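Local coordinates for protein aspartate carbamoyltransferase (Leishmania major, PDB 7K46) that probably catalyses the transfer of a carbamoyl group from carbamoyl phosphate to L-aspartate, the step of pyrimidine biosynthesis that yields N-carbamoyl-L-aspartate, at residues A[150-153]-A[154-158]; A[195-198]-A[199-202]. All blocks are in the same frame, centred on the assembly; numbering follows the deposited sequence.

Contact 1 of 2, residues A[150-153]-A[154-158]; sequences LTIH and AELGA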
loop_
_atom_site.group_PDB
_atom_site.type_symbol
_atom_site.label_atom_id
_atom_site.label_comp_id
_atom_site.label_asym_id
_atom_site.label_seq_id
_atom_site.Cartn_x
_atom_site.Cartn_y
_atom_site.Cartn_z
ATOM N N LEU A 150 12.091 20.420 16.597
ATOM C CA LEU A 150 11.241 19.857 17.649
ATOM C C LEU A 150 12.034 18.944 18.579
ATOM O O LEU A 150 11.855 18.990 19.804
ATOM C CB LEU A 150 10.074 19.089 17.030
ATOM C CG LEU A 150 9.201 18.281 17.998
ATOM C CD1 LEU A 150 8.590 19.173 19.097
ATOM C CD2 LEU A 150 8.113 17.567 17.213
ATOM N N THR A 151 12.900 18.102 18.014
ATOM C CA THR A 151 13.691 17.183 18.829
ATOM C C THR A 151 14.555 17.947 19.819
ATOM O O THR A 151 14.590 17.622 21.010
ATOM C CB THR A 151 14.557 16.294 17.934
ATOM O OG1 THR A 151 13.714 15.542 17.045
ATOM C CG2 THR A 151 15.373 15.302 18.793
ATOM N N ILE A 152 15.259 18.976 19.346
ATOM C CA ILE A 152 16.087 19.771 20.251
ATOM C C ILE A 152 15.222 20.375 21.346
ATOM O O ILE A 152 15.519 20.249 22.540
ATOM C CB ILE A 152 16.849 20.856 19.472
ATOM C CG1 ILE A 152 17.807 20.222 18.466
ATOM C CG2 ILE A 152 17.618 21.762 20.432
ATOM C CD1 ILE A 152 18.401 21.213 17.488
ATOM N N HIS A 153 14.120 21.015 20.953
ATOM C CA HIS A 153 13.273 21.693 21.934
ATOM C C HIS A 153 12.707 20.716 22.958
ATOM O O HIS A 153 12.678 21.003 24.164
ATOM C CB HIS A 153 12.132 22.423 21.235
ATOM C CG HIS A 153 11.217 23.133 22.184
ATOM N ND1 HIS A 153 11.392 24.455 22.536
ATOM C CD2 HIS A 153 10.147 22.694 22.887
ATOM C CE1 HIS A 153 10.457 24.803 23.402
ATOM N NE2 HIS A 153 9.690 23.752 23.634
ATOM N N ALA A 154 12.231 19.564 22.493
ATOM C CA ALA A 154 11.619 18.598 23.398
ATOM C C ALA A 154 12.654 17.946 24.308
ATOM O O ALA A 154 12.376 17.679 25.485
ATOM C CB ALA A 154 10.877 17.534 22.590
ATOM N N GLU A 155 13.854 17.681 23.782
ATOM C CA GLU A 155 14.883 16.993 24.555
ATOM C C GLU A 155 15.560 17.921 25.560
ATOM O O GLU A 155 15.829 17.514 26.697
ATOM C CB GLU A 155 15.927 16.381 23.615
ATOM C CG GLU A 155 15.418 15.211 22.755
ATOM C CD GLU A 155 15.251 13.920 23.551
ATOM O OE1 GLU A 155 16.166 13.556 24.326
ATOM O OE2 GLU A 155 14.201 13.265 23.406
ATOM N N LEU A 156 15.855 19.163 25.166
ATOM C CA LEU A 156 16.607 20.068 26.032
ATOM C C LEU A 156 15.756 21.141 26.702
ATOM O O LEU A 156 16.218 21.754 27.672
ATOM C CB LEU A 156 17.717 20.759 25.235
ATOM C CG LEU A 156 18.730 19.835 24.561
ATOM C CD1 LEU A 156 19.741 20.643 23.748
ATOM C CD2 LEU A 156 19.430 18.928 25.593
ATOM N N GLY A 157 14.545 21.400 26.210
ATOM C CA GLY A 157 13.676 22.414 26.760
ATOM C C GLY A 157 13.687 23.729 26.006
ATOM O O GLY A 157 12.792 24.552 26.220
ATOM N N ALA A 158 14.673 23.948 25.135
ATOM C CA ALA A 158 14.771 25.183 24.363
ATOM C C ALA A 158 15.776 24.993 23.236
ATOM O O ALA A 158 16.686 24.161 23.335
ATOM C CB ALA A 158 15.198 26.370 25.242
#
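The backbone N-H of Ala-154 bonds Leu-150 O (N to O 2.8 Å), one helical turn back, and the methyl CB of Ala-154 stands 4.5 Å from Leu-150 CD1. Glu-155 follows with a bond from its N to Thr-151 O at 2.9 Å. Its side chain runs alongside that of Thr-151, both pointing the same way, and CG lies 4.0 Å from Thr-151 CG2. A bend at chi2 (-75°) turns the carboxylate off this apolar stem to a salt bridge with Arg-309 and a hydrogen bond with Tyr-313. Leu-156 N reaches Ile-152 O, while Leu-156 CD1 meets Ile-152 CG2 at 4.1 Å, the two side chains crossing at a slant. Gly-157, with phi at 99°, leaves the helical conformation; its N still bonds His-153 O at 2.8 Å, but bent (135° at the hydrogen) and from above the carbonyl plane. The carbonyl O of Gly-157 lies over one face of the His-153 imidazole, 3.7 Å from CE1. This is the C-terminal turn of helix 142-156. Leu-150 packs against helix 23-41, Thr-151 and Ala-154 against helix 309-326, and Ile-152 against strand 284-286 of the Asp/Orn-binding domain; the helix end thus lies between the two domains, as in relatives.

Contact 2 of 2, residues A[195-198]-A[199-202]; sequences IAPA and GLEM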
loop_
_atom_site.group_PDB
_atom_site.type_symbol
_atom_site.label_atom_id
_atom_site.label_comp_id
_atom_site.label_asym_id
_atom_site.label_seq_id
_atom_site.Cartn_x
_atom_site.Cartn_y
_atom_site.Cartn_z
ATOM N N ILE A 195 31.966 20.996 11.665
ATOM C CA ILE A 195 33.000 19.964 11.744
ATOM C C ILE A 195 32.965 19.164 10.449
ATOM O O ILE A 195 32.009 18.421 10.199
ATOM C CB ILE A 195 32.793 19.033 12.949
ATOM C CG1 ILE A 195 32.555 19.828 14.245
ATOM C CG2 ILE A 195 33.964 18.051 13.068
ATOM C CD1 ILE A 195 33.738 20.695 14.671
ATOM N N ALA A 196 34.011 19.283 9.637
ATOM C CA ALA A 196 34.027 18.626 8.342
ATOM C C ALA A 196 35.459 18.317 7.966
ATOM O O ALA A 196 36.368 19.097 8.291
ATOM C CB ALA A 196 33.381 19.503 7.261
ATOM N N PRO A 197 35.707 17.210 7.266
ATOM C CA PRO A 197 37.061 16.932 6.780
ATOM C C PRO A 197 37.555 18.028 5.842
ATOM O O PRO A 197 36.774 18.763 5.233
ATOM C CB PRO A 197 36.921 15.593 6.043
ATOM C CG PRO A 197 35.617 15.006 6.491
ATOM C CD PRO A 197 34.733 16.165 6.875
ATOM N N ALA A 198 38.879 18.119 5.726
ATOM C CA ALA A 198 39.506 19.088 4.831
ATOM C C ALA A 198 38.918 19.000 3.428
ATOM O O ALA A 198 38.863 17.922 2.829
ATOM C CB ALA A 198 41.018 18.851 4.780
ATOM N N GLY A 199 38.477 20.143 2.903
ATOM C CA GLY A 199 37.897 20.193 1.579
ATOM C C GLY A 199 36.396 19.998 1.520
ATOM O O GLY A 199 35.803 20.206 0.454
ATOM N N LEU A 200 35.763 19.596 2.622
ATOM C CA LEU A 200 34.322 19.389 2.668
ATOM C C LEU A 200 33.641 20.427 3.558
ATOM O O LEU A 200 32.599 20.153 4.163
ATOM C CB LEU A 200 33.998 17.970 3.142
ATOM C CG LEU A 200 34.508 16.814 2.277
ATOM C CD1 LEU A 200 34.011 15.473 2.820
ATOM C CD2 LEU A 200 34.086 16.994 0.812
ATOM N N GLU A 201 34.220 21.621 3.641
ATOM C CA GLU A 201 33.695 22.661 4.510
ATOM C C GLU A 201 32.345 23.159 4.008
ATOM O O GLU A 201 32.003 23.042 2.824
ATOM C CB GLU A 201 34.663 23.845 4.596
ATOM C CG GLU A 201 35.977 23.561 5.319
ATOM C CD GLU A 201 36.955 22.766 4.476
ATOM O OE1 GLU A 201 36.769 22.705 3.243
ATOM O OE2 GLU A 201 37.911 22.199 5.048
ATOM N N MET A 202 31.575 23.711 4.936
ATOM C CA MET A 202 30.381 24.470 4.601
ATOM C C MET A 202 30.717 25.523 3.543
ATOM O O MET A 202 31.705 26.259 3.701
ATOM C CB MET A 202 29.837 25.129 5.876
ATOM C CG MET A 202 28.577 25.947 5.695
ATOM S SD MET A 202 27.143 24.925 5.322
ATOM C CE MET A 202 26.901 24.032 6.859
HETATM O O HOH W 1 37.028 21.751 7.981
#
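Pro-197 and Leu-200 meet at a slant on one side of a tight turn, Leu-200 CD1 resting 4.0 Å from Pro-197 CG and a little farther from CD of the same ring. The leucine is placed there by a chi1 of -61°, which sets CG beside its own backbone N, the very group that closes the turn: Leu-200 N donates to Pro-197 O at 2.9 Å, nearly straight at the hydrogen though tilted from the carbonyl plane. The backbone bond and the side-chain contact thus join the same two residues, the first and fourth of the turn. Ala-196 contributes at the base of the loop, where its methyl CB comes within 3.3 Å of Leu-200 O.

Glu-201 approaches the turn by another route. Its chain bends at chi2 (76°) and folds the carboxylate back over the backbone, so that OE2 accepts the N-H of Gly-199 at 3.0 Å on its syn side. The same oxygen lies 3.5 Å from Ala-198 CA. A water lies 2.8 Å from Ala-196 O and 3.1 Å from Glu-201 OE2, within hydrogen-bonding distance of both, but has more acceptors around it than protons to give. One side-chain oxygen therefore ties down the middle of the turn, while the leucine packs on the proline.

Outside the loop, Pro-197 touches Ser-265 and Leu-269 of helix 262-269, and Leu-200 touches Lys-172 and Leu-243. Together these features describe a type II beta turn, Pro-197 to Leu-200, with Gly-199 at its third position, where the phi of Gly-199 is positive (91°). It lies in the loop that leads from strand 191-195 to helix 204-217, a strand-loop-helix connection of the parallel sheet in the Rossmann-like alpha/beta Asp/Orn-binding domain.

The two contacts lie apart, with centres about 27 Å from each other and nearest atoms about 14 Å, and they share no secondary-structure element. Contact 1 is partly buried: several of its side chains face helices and a strand, and four successive backbone bonds carry it. Contact 2 is a surface loop closed by a single backbone bond, with a carboxylate and a water adding to it. Glutamate serves differently in each, reaching an arginine on a neighbouring helix in 150-158 but turned back onto its own turn in 195-202. Common to both is a glycine of positive phi, ending a helix in one and shaping a beta turn in the other.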